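Local coordinates for trypsin-resistant surface T6 protein (Streptococcus pyogenes serotype M6, PDB 4P0D) that serves as the backbone pilin of the bacterial surface pilus, probably polymerised end to end and anchored to the peptidoglycan cell wall by sortase, at residues 23-28 and 94-99; 158-163 and 365-370; 192-197 and 241-246; 407-412 and 449-454. The protein carries 1 engineered substitution. All blocks are in the same frame, centred on the assembly; numbering follows the deposited sequence.

Contact 1: 23-28 and 94-99; sequences LYKIGE and SVYIAL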
loop_
_atom_site.group_PDB
_atom_site.type_symbol
_atom_site.label_atom_id
_atom_site.label_comp_id
_atom_site.label_asym_id
_atom_site.label_seq_id
_atom_site.Cartn_x
_atom_site.Cartn_y
_atom_site.Cartn_z
ATOM N N LEU A 23 16.718 -27.828 12.450
ATOM C CA LEU A 23 16.264 -29.207 12.466
ATOM C C LEU A 23 15.926 -29.585 13.917
ATOM O O LEU A 23 16.724 -29.343 14.829
ATOM C CB LEU A 23 17.324 -30.142 11.888
ATOM C CG LEU A 23 17.111 -30.573 10.436
ATOM C CD1 LEU A 23 17.101 -29.380 9.482
ATOM C CD2 LEU A 23 18.190 -31.577 10.032
ATOM N N TYR A 24 14.736 -30.141 14.119
ATOM C CA TYR A 24 14.302 -30.552 15.454
ATOM C C TYR A 24 14.181 -32.045 15.482
ATOM O O TYR A 24 13.380 -32.614 14.745
ATOM C CB TYR A 24 12.947 -29.936 15.777
ATOM C CG TYR A 24 12.933 -28.429 15.706
ATOM C CD1 TYR A 24 13.307 -27.669 16.796
ATOM C CD2 TYR A 24 12.522 -27.761 14.547
ATOM C CE1 TYR A 24 13.289 -26.286 16.752
ATOM C CE2 TYR A 24 12.510 -26.381 14.488
ATOM C CZ TYR A 24 12.892 -25.638 15.602
ATOM O OH TYR A 24 12.884 -24.237 15.579
ATOM N N LYS A 25 14.978 -32.700 16.317
ATOM C CA LYS A 25 14.923 -34.150 16.368
ATOM C C LYS A 25 13.684 -34.608 17.141
ATOM O O LYS A 25 13.564 -34.345 18.340
ATOM C CB LYS A 25 16.188 -34.712 16.997
ATOM C CG LYS A 25 16.324 -36.217 16.904
ATOM C CD LYS A 25 17.583 -36.574 17.684
ATOM C CE LYS A 25 18.143 -37.920 17.353
ATOM N NZ LYS A 25 19.493 -37.996 17.990
ATOM N N ILE A 26 12.802 -35.310 16.438
ATOM C CA ILE A 26 11.549 -35.827 16.995
ATOM C C ILE A 26 11.528 -37.347 17.133
ATOM O O ILE A 26 10.591 -37.894 17.715
ATOM C CB ILE A 26 10.336 -35.419 16.122
ATOM C CG1 ILE A 26 10.535 -35.851 14.670
ATOM C CG2 ILE A 26 10.137 -33.914 16.209
ATOM C CD1 ILE A 26 9.242 -36.036 13.894
ATOM N N GLY A 27 12.543 -38.025 16.586
ATOM C CA GLY A 27 12.632 -39.495 16.627
ATOM C C GLY A 27 14.070 -39.928 16.876
ATOM O O GLY A 27 14.958 -39.627 16.063
ATOM N N GLU A 28 14.297 -40.602 18.012
ATOM C CA GLU A 28 15.595 -41.193 18.353
ATOM C C GLU A 28 15.647 -42.636 17.868
ATOM O O GLU A 28 14.716 -43.428 18.108
ATOM C CB GLU A 28 15.843 -41.191 19.878
ATOM C CG GLU A 28 16.306 -39.861 20.439
ATOM C CD GLU A 28 16.658 -39.904 21.934
ATOM O OE1 GLU A 28 16.171 -40.795 22.671
ATOM O OE2 GLU A 28 17.419 -39.021 22.383
ATOM N N SER A 94 17.524 -41.544 12.820
ATOM C CA SER A 94 16.862 -40.456 13.513
ATOM C C SER A 94 15.892 -39.765 12.575
ATOM O O SER A 94 16.003 -39.885 11.350
ATOM C CB SER A 94 17.885 -39.464 14.062
ATOM O OG SER A 94 18.945 -39.288 13.145
ATOM N N VAL A 95 14.936 -39.054 13.172
ATOM C CA VAL A 95 13.830 -38.423 12.447
ATOM C C VAL A 95 13.765 -36.971 12.884
ATOM O O VAL A 95 13.814 -36.688 14.077
ATOM C CB VAL A 95 12.499 -39.123 12.778
ATOM C CG1 VAL A 95 11.394 -38.674 11.830
ATOM C CG2 VAL A 95 12.672 -40.635 12.720
ATOM N N TYR A 96 13.665 -36.066 11.917
ATOM C CA TYR A 96 13.673 -34.622 12.162
ATOM C C TYR A 96 12.529 -33.888 11.455
ATOM O O TYR A 96 12.065 -34.287 10.406
ATOM C CB TYR A 96 14.989 -33.990 11.660
ATOM C CG TYR A 96 16.247 -34.465 12.347
ATOM C CD1 TYR A 96 16.872 -35.641 11.957
ATOM C CD2 TYR A 96 16.815 -33.727 13.389
ATOM C CE1 TYR A 96 18.018 -36.077 12.585
ATOM C CE2 TYR A 96 17.969 -34.156 14.018
ATOM C CZ TYR A 96 18.560 -35.330 13.607
ATOM O OH TYR A 96 19.697 -35.760 14.228
ATOM N N ILE A 97 12.114 -32.778 12.040
ATOM C CA ILE A 97 11.319 -31.779 11.332
ATOM C C ILE A 97 12.252 -30.619 11.053
ATOM O O ILE A 97 12.895 -30.123 11.968
ATOM C CB ILE A 97 10.155 -31.274 12.202
ATOM C CG1 ILE A 97 9.158 -32.410 12.463
ATOM C CG2 ILE A 97 9.452 -30.086 11.544
ATOM C CD1 ILE A 97 8.558 -33.030 11.220
ATOM N N ALA A 98 12.322 -30.186 9.794
ATOM C CA ALA A 98 13.072 -28.990 9.452
ATOM C C ALA A 98 12.104 -27.836 9.231
ATOM O O ALA A 98 11.101 -27.996 8.533
ATOM C CB ALA A 98 13.919 -29.245 8.215
ATOM N N LEU A 99 12.388 -26.700 9.863
ATOM C CA LEU A 99 11.694 -25.446 9.593
ATOM C C LEU A 99 12.652 -24.414 8.971
ATOM O O LEU A 99 13.770 -24.168 9.485
ATOM C CB LEU A 99 11.056 -24.860 10.858
ATOM C CG LEU A 99 10.010 -25.749 11.556
ATOM C CD1 LEU A 99 9.516 -25.070 12.832
ATOM C CD2 LEU A 99 8.835 -26.091 10.643
#

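Contact 2: 158-163 and 365-370; sequences IDDVNK and VSSGKY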
loop_
_atom_site.group_PDB
_atom_site.type_symbol
_atom_site.label_atom_id
_atom_site.label_comp_id
_atom_site.label_asym_id
_atom_site.label_seq_id
_atom_site.Cartn_x
_atom_site.Cartn_y
_atom_site.Cartn_z
ATOM N N ILE A 158 -3.832 12.423 -14.155
ATOM C CA ILE A 158 -3.370 12.871 -15.452
ATOM C C ILE A 158 -1.872 12.579 -15.543
ATOM O O ILE A 158 -1.112 13.034 -14.699
ATOM C CB ILE A 158 -3.583 14.389 -15.603
ATOM C CG1 ILE A 158 -5.068 14.753 -15.473
ATOM C CG2 ILE A 158 -2.986 14.895 -16.911
ATOM C CD1 ILE A 158 -5.912 14.259 -16.621
ATOM N N ASP A 159 -1.457 11.836 -16.570
ATOM C CA ASP A 159 -0.045 11.463 -16.715
ATOM C C ASP A 159 0.795 12.659 -17.146
ATOM O O ASP A 159 0.493 13.316 -18.137
ATOM C CB ASP A 159 0.138 10.318 -17.722
ATOM C CG ASP A 159 -0.230 8.947 -17.139
ATOM O OD1 ASP A 159 -0.037 8.711 -15.931
ATOM O OD2 ASP A 159 -0.700 8.086 -17.910
ATOM N N ASP A 160 1.832 12.935 -16.367
ATOM C CA ASP A 160 2.817 13.957 -16.687
ATOM C C ASP A 160 4.173 13.258 -16.851
ATOM O O ASP A 160 4.905 13.085 -15.877
ATOM C CB ASP A 160 2.855 14.966 -15.536
ATOM C CG ASP A 160 3.862 16.078 -15.760
ATOM O OD1 ASP A 160 4.335 16.225 -16.902
ATOM O OD2 ASP A 160 4.185 16.771 -14.779
ATOM N N VAL A 161 4.473 12.832 -18.080
ATOM C CA VAL A 161 5.607 11.947 -18.343
ATOM C C VAL A 161 5.417 10.707 -17.443
ATOM O O VAL A 161 4.379 10.036 -17.541
ATOM C CB VAL A 161 6.962 12.697 -18.188
ATOM C CG1 VAL A 161 8.110 11.935 -18.846
ATOM C CG2 VAL A 161 6.871 14.077 -18.839
ATOM N N ASN A 162 6.353 10.406 -16.554
ATOM C CA ASN A 162 6.183 9.272 -15.649
ATOM C C ASN A 162 5.560 9.655 -14.293
ATOM O O ASN A 162 5.629 8.880 -13.347
ATOM C CB ASN A 162 7.534 8.589 -15.421
ATOM C CG ASN A 162 8.564 9.534 -14.858
ATOM O OD1 ASN A 162 8.376 10.758 -14.880
ATOM N ND2 ASN A 162 9.660 8.987 -14.358
ATOM N N LYS A 163 4.975 10.851 -14.189
ATOM C CA LYS A 163 4.375 11.313 -12.932
ATOM C C LYS A 163 2.860 11.311 -13.043
ATOM O O LYS A 163 2.316 11.899 -13.970
ATOM C CB LYS A 163 4.813 12.743 -12.631
ATOM C CG LYS A 163 6.314 12.951 -12.487
ATOM C CD LYS A 163 6.810 12.456 -11.140
ATOM C CE LYS A 163 8.263 12.855 -10.854
ATOM N NZ LYS A 163 9.156 12.678 -12.034
ATOM N N VAL A 365 -3.387 21.994 -8.925
ATOM C CA VAL A 365 -3.744 21.631 -10.276
ATOM C C VAL A 365 -2.897 20.486 -10.827
ATOM O O VAL A 365 -1.748 20.312 -10.448
ATOM C CB VAL A 365 -3.636 22.851 -11.226
ATOM C CG1 VAL A 365 -4.523 23.979 -10.731
ATOM C CG2 VAL A 365 -2.193 23.344 -11.385
ATOM N N SER A 366 -3.468 19.737 -11.764
ATOM C CA SER A 366 -2.743 18.655 -12.427
ATOM C C SER A 366 -1.896 19.236 -13.551
ATOM O O SER A 366 -2.066 20.392 -13.925
ATOM C CB SER A 366 -3.726 17.668 -13.016
ATOM O OG SER A 366 -4.422 18.248 -14.118
ATOM N N SER A 367 -1.019 18.421 -14.127
ATOM C CA SER A 367 -0.282 18.845 -15.306
ATOM C C SER A 367 -1.282 19.234 -16.376
ATOM O O SER A 367 -2.354 18.611 -16.490
ATOM C CB SER A 367 0.635 17.734 -15.802
ATOM O OG SER A 367 -0.106 16.599 -16.225
ATOM N N GLY A 368 -0.975 20.283 -17.136
ATOM C CA GLY A 368 -1.877 20.736 -18.185
ATOM C C GLY A 368 -1.724 22.196 -18.534
ATOM O O GLY A 368 -0.828 22.879 -18.033
ATOM N N LYS A 369 -2.600 22.674 -19.411
ATOM C CA LYS A 369 -2.602 24.075 -19.854
ATOM C C LYS A 369 -3.715 24.822 -19.128
ATOM O O LYS A 369 -4.847 24.302 -19.013
ATOM C CB LYS A 369 -2.854 24.174 -21.367
ATOM C CG LYS A 369 -1.908 23.351 -22.246
ATOM N N TYR A 370 -3.411 26.037 -18.666
ATOM C CA TYR A 370 -4.373 26.859 -17.936
ATOM C C TYR A 370 -4.403 28.282 -18.461
ATOM O O TYR A 370 -3.543 28.683 -19.245
ATOM C CB TYR A 370 -4.065 26.844 -16.433
ATOM C CG TYR A 370 -4.134 25.449 -15.889
ATOM C CD1 TYR A 370 -3.036 24.593 -15.985
ATOM C CD2 TYR A 370 -5.313 24.952 -15.338
ATOM C CE1 TYR A 370 -3.100 23.294 -15.525
ATOM C CE2 TYR A 370 -5.385 23.657 -14.862
ATOM C CZ TYR A 370 -4.282 22.831 -14.964
ATOM O OH TYR A 370 -4.355 21.542 -14.505
#

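Contact 3: 192-197 and 241-246; sequences VYVSDN and NGFNLS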
loop_
_atom_site.group_PDB
_atom_site.type_symbol
_atom_site.label_atom_id
_atom_site.label_comp_id
_atom_site.label_asym_id
_atom_site.label_seq_id
_atom_site.Cartn_x
_atom_site.Cartn_y
_atom_site.Cartn_z
ATOM N N VAL A 192 -3.885 -13.332 6.754
ATOM C CA VAL A 192 -4.094 -12.732 5.421
ATOM C C VAL A 192 -4.730 -11.379 5.685
ATOM O O VAL A 192 -5.942 -11.310 5.840
ATOM C CB VAL A 192 -5.105 -13.537 4.561
ATOM C CG1 VAL A 192 -5.248 -12.916 3.167
ATOM C CG2 VAL A 192 -4.722 -14.982 4.438
ATOM N N TYR A 193 -3.935 -10.313 5.754
ATOM C CA TYR A 193 -4.394 -9.044 6.317
ATOM C C TYR A 193 -3.945 -7.847 5.462
ATOM O O TYR A 193 -2.746 -7.653 5.259
ATOM C CB TYR A 193 -3.821 -8.924 7.722
ATOM C CG TYR A 193 -4.349 -7.835 8.614
ATOM C CD1 TYR A 193 -4.066 -6.498 8.373
ATOM C CD2 TYR A 193 -5.066 -8.155 9.769
ATOM C CE1 TYR A 193 -4.515 -5.505 9.223
ATOM C CE2 TYR A 193 -5.535 -7.170 10.616
ATOM C CZ TYR A 193 -5.243 -5.847 10.342
ATOM O OH TYR A 193 -5.690 -4.874 11.181
ATOM N N VAL A 194 -4.903 -7.033 5.013
ATOM C CA VAL A 194 -4.620 -5.913 4.099
ATOM C C VAL A 194 -4.904 -4.549 4.750
ATOM O O VAL A 194 -5.908 -4.368 5.466
ATOM C CB VAL A 194 -5.370 -6.096 2.749
ATOM C CG1 VAL A 194 -5.115 -4.915 1.804
ATOM C CG2 VAL A 194 -4.949 -7.413 2.098
ATOM N N SER A 195 -3.968 -3.609 4.558
ATOM C CA SER A 195 -4.106 -2.251 5.086
ATOM C C SER A 195 -3.729 -1.203 4.041
ATOM O O SER A 195 -2.923 -1.456 3.140
ATOM C CB SER A 195 -3.219 -2.036 6.320
ATOM O OG SER A 195 -3.239 -3.147 7.205
ATOM N N ASP A 196 -4.327 -0.022 4.170
ATOM C CA ASP A 196 -3.824 1.182 3.509
ATOM C C ASP A 196 -4.141 2.371 4.379
ATOM O O ASP A 196 -5.080 2.336 5.184
ATOM C CB ASP A 196 -4.425 1.334 2.109
ATOM C CG ASP A 196 -3.582 2.217 1.174
ATOM O OD1 ASP A 196 -2.625 2.866 1.614
ATOM O OD2 ASP A 196 -3.920 2.293 -0.019
ATOM N N ASN A 197 -3.304 3.400 4.270
ATOM C CA ASN A 197 -3.594 4.694 4.864
ATOM C C ASN A 197 -3.154 5.778 3.889
ATOM O O ASN A 197 -2.039 5.766 3.369
ATOM C CB ASN A 197 -2.898 4.866 6.216
ATOM C CG ASN A 197 -3.536 5.970 7.078
ATOM O OD1 ASN A 197 -4.748 6.017 7.274
ATOM N ND2 ASN A 197 -2.705 6.840 7.620
ATOM N N ASN A 241 -7.093 7.341 8.073
ATOM C CA ASN A 241 -7.488 7.763 6.729
ATOM C C ASN A 241 -7.333 6.577 5.786
ATOM O O ASN A 241 -6.634 6.652 4.767
ATOM C CB ASN A 241 -6.601 8.931 6.298
ATOM C CG ASN A 241 -7.134 9.674 5.089
ATOM O OD1 ASN A 241 -8.318 9.676 4.807
ATOM N ND2 ASN A 241 -6.242 10.336 4.389
ATOM N N GLY A 242 -7.950 5.452 6.163
ATOM C CA GLY A 242 -7.761 4.204 5.436
ATOM C C GLY A 242 -8.553 3.074 6.077
ATOM O O GLY A 242 -9.616 3.305 6.662
ATOM N N PHE A 243 -8.021 1.861 5.972
ATOM C CA PHE A 243 -8.716 0.671 6.408
ATOM C C PHE A 243 -7.766 -0.469 6.745
ATOM O O PHE A 243 -6.617 -0.510 6.280
ATOM C CB PHE A 243 -9.672 0.187 5.319
ATOM C CG PHE A 243 -8.980 -0.371 4.106
ATOM C CD1 PHE A 243 -8.568 0.473 3.071
ATOM C CD2 PHE A 243 -8.722 -1.741 3.997
ATOM C CE1 PHE A 243 -7.919 -0.038 1.960
ATOM C CE2 PHE A 243 -8.076 -2.247 2.883
ATOM C CZ PHE A 243 -7.667 -1.396 1.867
ATOM N N ASN A 244 -8.292 -1.400 7.531
ATOM C CA ASN A 244 -7.729 -2.733 7.684
ATOM C C ASN A 244 -8.775 -3.732 7.219
ATOM O O ASN A 244 -9.972 -3.528 7.431
ATOM C CB ASN A 244 -7.328 -3.018 9.126
ATOM C CG ASN A 244 -6.205 -2.115 9.610
ATOM O OD1 ASN A 244 -5.250 -1.887 8.900
ATOM N ND2 ASN A 244 -6.342 -1.580 10.807
ATOM N N LEU A 245 -8.323 -4.774 6.539
ATOM C CA LEU A 245 -9.201 -5.818 6.040
ATOM C C LEU A 245 -8.502 -7.171 6.262
ATOM O O LEU A 245 -7.469 -7.467 5.655
ATOM C CB LEU A 245 -9.546 -5.592 4.564
ATOM C CG LEU A 245 -10.890 -6.149 4.081
ATOM C CD1 LEU A 245 -11.121 -5.858 2.611
ATOM C CD2 LEU A 245 -10.979 -7.632 4.343
ATOM N N SER A 246 -9.066 -7.975 7.154
ATOM C CA SER A 246 -8.510 -9.279 7.458
ATOM C C SER A 246 -9.353 -10.306 6.742
ATOM O O SER A 246 -10.565 -10.364 6.959
ATOM C CB SER A 246 -8.508 -9.539 8.977
ATOM O OG SER A 246 -7.990 -10.829 9.273
HETATM O O HOH W 1 -5.791 -12.487 8.966
#

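Contact 4: 407-412 and 449-454; sequences STTYTS and IESTKA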
loop_
_atom_site.group_PDB
_atom_site.type_symbol
_atom_site.label_atom_id
_atom_site.label_comp_id
_atom_site.label_asym_id
_atom_site.label_seq_id
_atom_site.Cartn_x
_atom_site.Cartn_y
_atom_site.Cartn_z
ATOM N N SER A 407 -6.797 27.327 1.999
ATOM C CA SER A 407 -8.056 26.624 2.230
ATOM C C SER A 407 -9.147 27.521 1.657
ATOM O O SER A 407 -9.445 28.570 2.219
ATOM C CB SER A 407 -8.283 26.352 3.718
ATOM O OG SER A 407 -8.486 27.554 4.437
ATOM N N THR A 408 -9.702 27.134 0.513
ATOM C CA THR A 408 -10.723 27.945 -0.156
ATOM C C THR A 408 -11.995 27.997 0.680
ATOM O O THR A 408 -12.356 27.024 1.353
ATOM C CB THR A 408 -11.078 27.382 -1.557
ATOM O OG1 THR A 408 -9.901 27.312 -2.370
ATOM C CG2 THR A 408 -12.125 28.250 -2.267
ATOM N N THR A 409 -12.669 29.141 0.614
ATOM C CA THR A 409 -13.957 29.335 1.247
ATOM C C THR A 409 -15.072 29.242 0.217
ATOM O O THR A 409 -15.157 30.070 -0.689
ATOM C CB THR A 409 -14.017 30.706 1.936
ATOM O OG1 THR A 409 -12.874 30.851 2.800
ATOM C CG2 THR A 409 -15.317 30.840 2.748
ATOM N N TYR A 410 -15.924 28.232 0.376
ATOM C CA TYR A 410 -17.024 27.997 -0.541
ATOM C C TYR A 410 -18.331 28.450 0.050
ATOM O O TYR A 410 -18.454 28.585 1.274
ATOM C CB TYR A 410 -17.150 26.515 -0.860
ATOM C CG TYR A 410 -15.894 25.937 -1.403
ATOM C CD1 TYR A 410 -15.448 26.288 -2.665
ATOM C CD2 TYR A 410 -15.128 25.051 -0.648
ATOM C CE1 TYR A 410 -14.272 25.770 -3.172
ATOM C CE2 TYR A 410 -13.955 24.528 -1.144
ATOM C CZ TYR A 410 -13.529 24.896 -2.408
ATOM O OH TYR A 410 -12.366 24.372 -2.912
ATOM N N THR A 411 -19.294 28.695 -0.837
ATOM C CA THR A 411 -20.691 28.841 -0.466
ATOM C C THR A 411 -21.473 28.031 -1.472
ATOM O O THR A 411 -20.993 27.804 -2.582
ATOM C CB THR A 411 -21.171 30.316 -0.490
ATOM O OG1 THR A 411 -22.522 30.390 -0.025
ATOM C CG2 THR A 411 -21.113 30.929 -1.896
ATOM N N SER A 412 -22.666 27.590 -1.090
ATOM C CA SER A 412 -23.593 26.956 -2.028
ATOM C C SER A 412 -24.645 27.956 -2.513
ATOM O O SER A 412 -25.526 27.628 -3.318
ATOM C CB SER A 412 -24.250 25.750 -1.373
ATOM O OG SER A 412 -24.795 26.099 -0.102
ATOM N N ILE A 449 -17.039 29.955 -4.981
ATOM C CA ILE A 449 -16.034 30.608 -4.160
ATOM C C ILE A 449 -16.683 31.866 -3.590
ATOM O O ILE A 449 -17.131 32.723 -4.349
ATOM C CB ILE A 449 -14.781 30.967 -4.977
ATOM C CG1 ILE A 449 -14.123 29.682 -5.513
ATOM C CG2 ILE A 449 -13.807 31.784 -4.133
ATOM C CD1 ILE A 449 -13.091 29.913 -6.591
ATOM N N GLU A 450 -16.755 31.948 -2.262
ATOM C CA GLU A 450 -17.446 33.048 -1.576
ATOM C C GLU A 450 -16.529 34.234 -1.337
ATOM O O GLU A 450 -16.972 35.380 -1.404
ATOM C CB GLU A 450 -18.018 32.591 -0.230
ATOM C CG GLU A 450 -18.941 33.629 0.405
ATOM C CD GLU A 450 -19.474 33.215 1.759
ATOM O OE1 GLU A 450 -18.758 32.498 2.494
ATOM O OE2 GLU A 450 -20.612 33.623 2.087
ATOM N N SER A 451 -15.263 33.960 -1.040
ATOM C CA SER A 451 -14.283 35.016 -0.824
ATOM C C SER A 451 -12.875 34.502 -1.120
ATOM O O SER A 451 -12.643 33.293 -1.150
ATOM C CB SER A 451 -14.365 35.523 0.618
ATOM O OG SER A 451 -13.967 34.517 1.536
ATOM N N THR A 452 -11.941 35.425 -1.322
ATOM C CA THR A 452 -10.537 35.070 -1.526
ATOM C C THR A 452 -9.628 35.888 -0.621
ATOM O O THR A 452 -9.781 37.104 -0.520
ATOM C CB THR A 452 -10.095 35.309 -2.980
ATOM O OG1 THR A 452 -10.041 36.712 -3.231
ATOM C CG2 THR A 452 -11.055 34.657 -3.950
ATOM N N LYS A 453 -8.686 35.205 0.025
ATOM C CA LYS A 453 -7.651 35.842 0.831
ATOM C C LYS A 453 -6.376 35.942 -0.007
ATOM O O LYS A 453 -5.942 34.956 -0.614
ATOM C CB LYS A 453 -7.380 35.019 2.102
ATOM N N ALA A 454 -5.781 37.129 -0.054
ATOM C CA ALA A 454 -4.493 37.281 -0.695
ATOM C C ALA A 454 -3.426 36.491 0.059
ATOM O O ALA A 454 -3.572 36.142 1.246
ATOM C CB ALA A 454 -4.096 38.742 -0.793
#

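Contact 1: 23-28 and 94-99
Tyr-96 is gripped on both sides of its ring by the facing strand. CG of Lys-25 lies over one face, 4.3 Å from the centroid of the Tyr-96 ring in a CH-pi contact, and CD2 of Leu-23 lies over the opposite face. The lysine chain leaves with CG anti to the backbone N (chi1 -171°) and stays extended, which carries its methylenes along the ring and brings CE to 3.6 Å from CB of Ser-94. Beyond the ring, CD1 of Leu-23 presses on CB of Ala-98 at 3.4 Å, tighter than ordinary van der Waals contact.

Toward the face that carries Val-95 and Ile-97, Ile-26 brings CD1 to 3.9 Å from CG1 of Ile-97 and also meets CG1 of Val-95. Tyr-24 crosses Leu-99 at about a right angle, with Tyr-24 CE2 3.7 Å from Leu-99 CD1.

The backbones are antiparallel. Tyr-24 and Ile-97 form a hydrogen-bonded pair, with Tyr-24 N 2.8 Å from Ile-97 O. Past the next pair, Lys-25 with Tyr-96, the register slips by a residue in a classic beta bulge, where Ile-26 N (2.9 Å) and Gly-27 N both donate to Val-95 O from the same face of its plane.

Farther out, helix 56-68 packs Ile-66 on Ile-26 and Ile-62 on Ile-97, with Leu-113 of strand 108-116 there too. Tyr-88 meets Tyr-96 edge-to-face. Within the Ig-like domain, then, this mostly buried strand pair is packed by apolar groups on both faces, while one carbonyl serving two N-H groups keeps the backbone bonded through the slip.

Contact 2: 158-163 and 365-370
Ser-367 is the residue that fills this contact, its side chain set between Ile-158 and Asp-160. Across the two segments everything is van der Waals. CG2 of Ile-158 comes to 3.4 Å from OG of Ser-367, and the other branch, through CG1, lies 3.8 Å from OG of Ser-366. CB of Ser-367 rests against the root of the Asp-160 side chain, 3.6 Å from CB of that aspartate and equally near its CG.

The hydrogen bonds run beside this patch. The carboxylate carbon of Asp-160 stands trans to the main-chain nitrogen (chi1 180°), which sends the acid group past Ser-367, and OD2 accepts from both Tyr-319 OH and Trp-394 N. Thr-165 OG1 joins the two sides indirectly, being bonded to Ile-158 O and to Ser-367 N. Inside 365-370, the hydroxyl of Tyr-370 donates to Ser-366 O at 2.6 Å, approaching from above the carbonyl plane and bridging the bend that carries the two serines. Inside 158-163, a type II' turn is closed by paired backbone bonds, Asp-160 N to Lys-163 O at 2.7 Å and Lys-163 N to Asp-160 O at 2.8 Å.

The hairpin of strands 158-160 and 163-165 thus docks, near the surface, on the prealbumin-like domain, against the turn that leads into strand 368-376. That strand runs between 338-343 and 388-392 in a four-stranded antiparallel sheet, and Gly-368 is bonded through its backbone to Ala-392.

Contact 3: 192-197 and 241-246
Val-194 and Leu-245 form the tight centre of this antiparallel pairing: both backbone bonds between them, Val-194 N to Leu-245 O and Leu-245 N to Val-194 O, measure 2.7 Å, the first nearly straight at 175°. Beside them the Phe-243 ring folds under the opposite strand, placing Asp-196 N over its centre, 4.2 Å above the plane. Its rim reaches CB of Asp-196 through CE1 and CG1 of Val-194 through CE2.

On the other face, Ser-195 OG donates to Asn-244 OD1 at 2.9 Å. Tyr-193 passes aslant over Asn-244, its OH 3.2 Å from CG of Asn-244 and its ring turned 48° from the amide, while the hydroxyl itself bonds to Asn-296 O.

These strands belong to the Cna-B-like domain, where strand 192-197 runs between 242-247 and 276-285. The Asp-196 carboxylate is bonded to Lys-152 NZ and Tyr-261 OH, and its side chain touches Asn-278, a setting consistent with the acid beside a lysine-asparagine isopeptide bond, as in related pilins.

The ends are held less directly. At one, the exposed Asn-197 turns OD1 back to Asn-241 N, 2.8 Å away, but the bond is weak and bent to 125°. At the other, a water joins the strands as well, accepting from Val-192 N at 3.0 Å and hydrogen-bonded to Ser-246 OG at 2.8 Å, beside the backbone bond of Val-192 with Phe-247.

Contact 4: 407-412 and 449-454
Thr-409 and Glu-450 carry the hydrogen bond that holds these segments together: Glu-450 N donates to Thr-409 O at 2.9 Å, with an N-H...O angle of 168°. Next to it, Tyr-410 and Ile-449 make a non-hydrogen-bonded antiparallel pair whose side chains diverge. The strands are strongly twisted against each other, their short axes 119° apart.

The remaining contacts are van der Waals, mostly through threonine methyls. CG2 of Thr-411 rests on CB of Glu-450 at 3.9 Å, the two side chains meeting at about a right angle. The extended glutamate stem points directly opposite its own amide nitrogen (chi1 -170°), which lays it past Thr-411 and brings OE1 of Glu-450 to 3.8 Å from CG2 of Thr-409. CB of Thr-409 also lies 3.8 Å from OG of Ser-451. On the far side of the backbone bond, CG2 of Thr-408 meets CG1 of Ile-449 at 4.1 Å.

Aromatic and polar partners lie outside the pair: the Tyr-410 ring stacks with Phe-432, and Thr-411 OG1 accepts from Asp-413 N.

Strand 409-411 is the outermost of a four-stranded antiparallel sheet, followed in order by 445-451, 425-428 and 431-434. The buried Ile-449 side chain also packs on Asp-350 and Ile-351 of strand 348-353, and Thr-452 bonds to Thr-353, so this small sheet abuts the outermost strand 348-353 of the neighbouring one.

Overall arrangement
The four contacts are spread along an elongated pilin. Contact 1 lies toward one end, in the Ig-like domain, and contacts 2 and 4 are on the opposite side of the chain's centre, with centres about 61 and 72 Å from that of contact 1. Contact 3 is in the middle domain, about 38 Å from contact 1 and 30 Å from contact 2 between centres. In sequence it falls within the long excursion between the two segments of contact 2. Contacts 2 and 4 come nearest each other, about 10 Å between closest atoms, without touching. The bound calcium, at Ser-82 and Thr-85, belongs to contact 1's end, about 12 Å from the Leu-23 side chain.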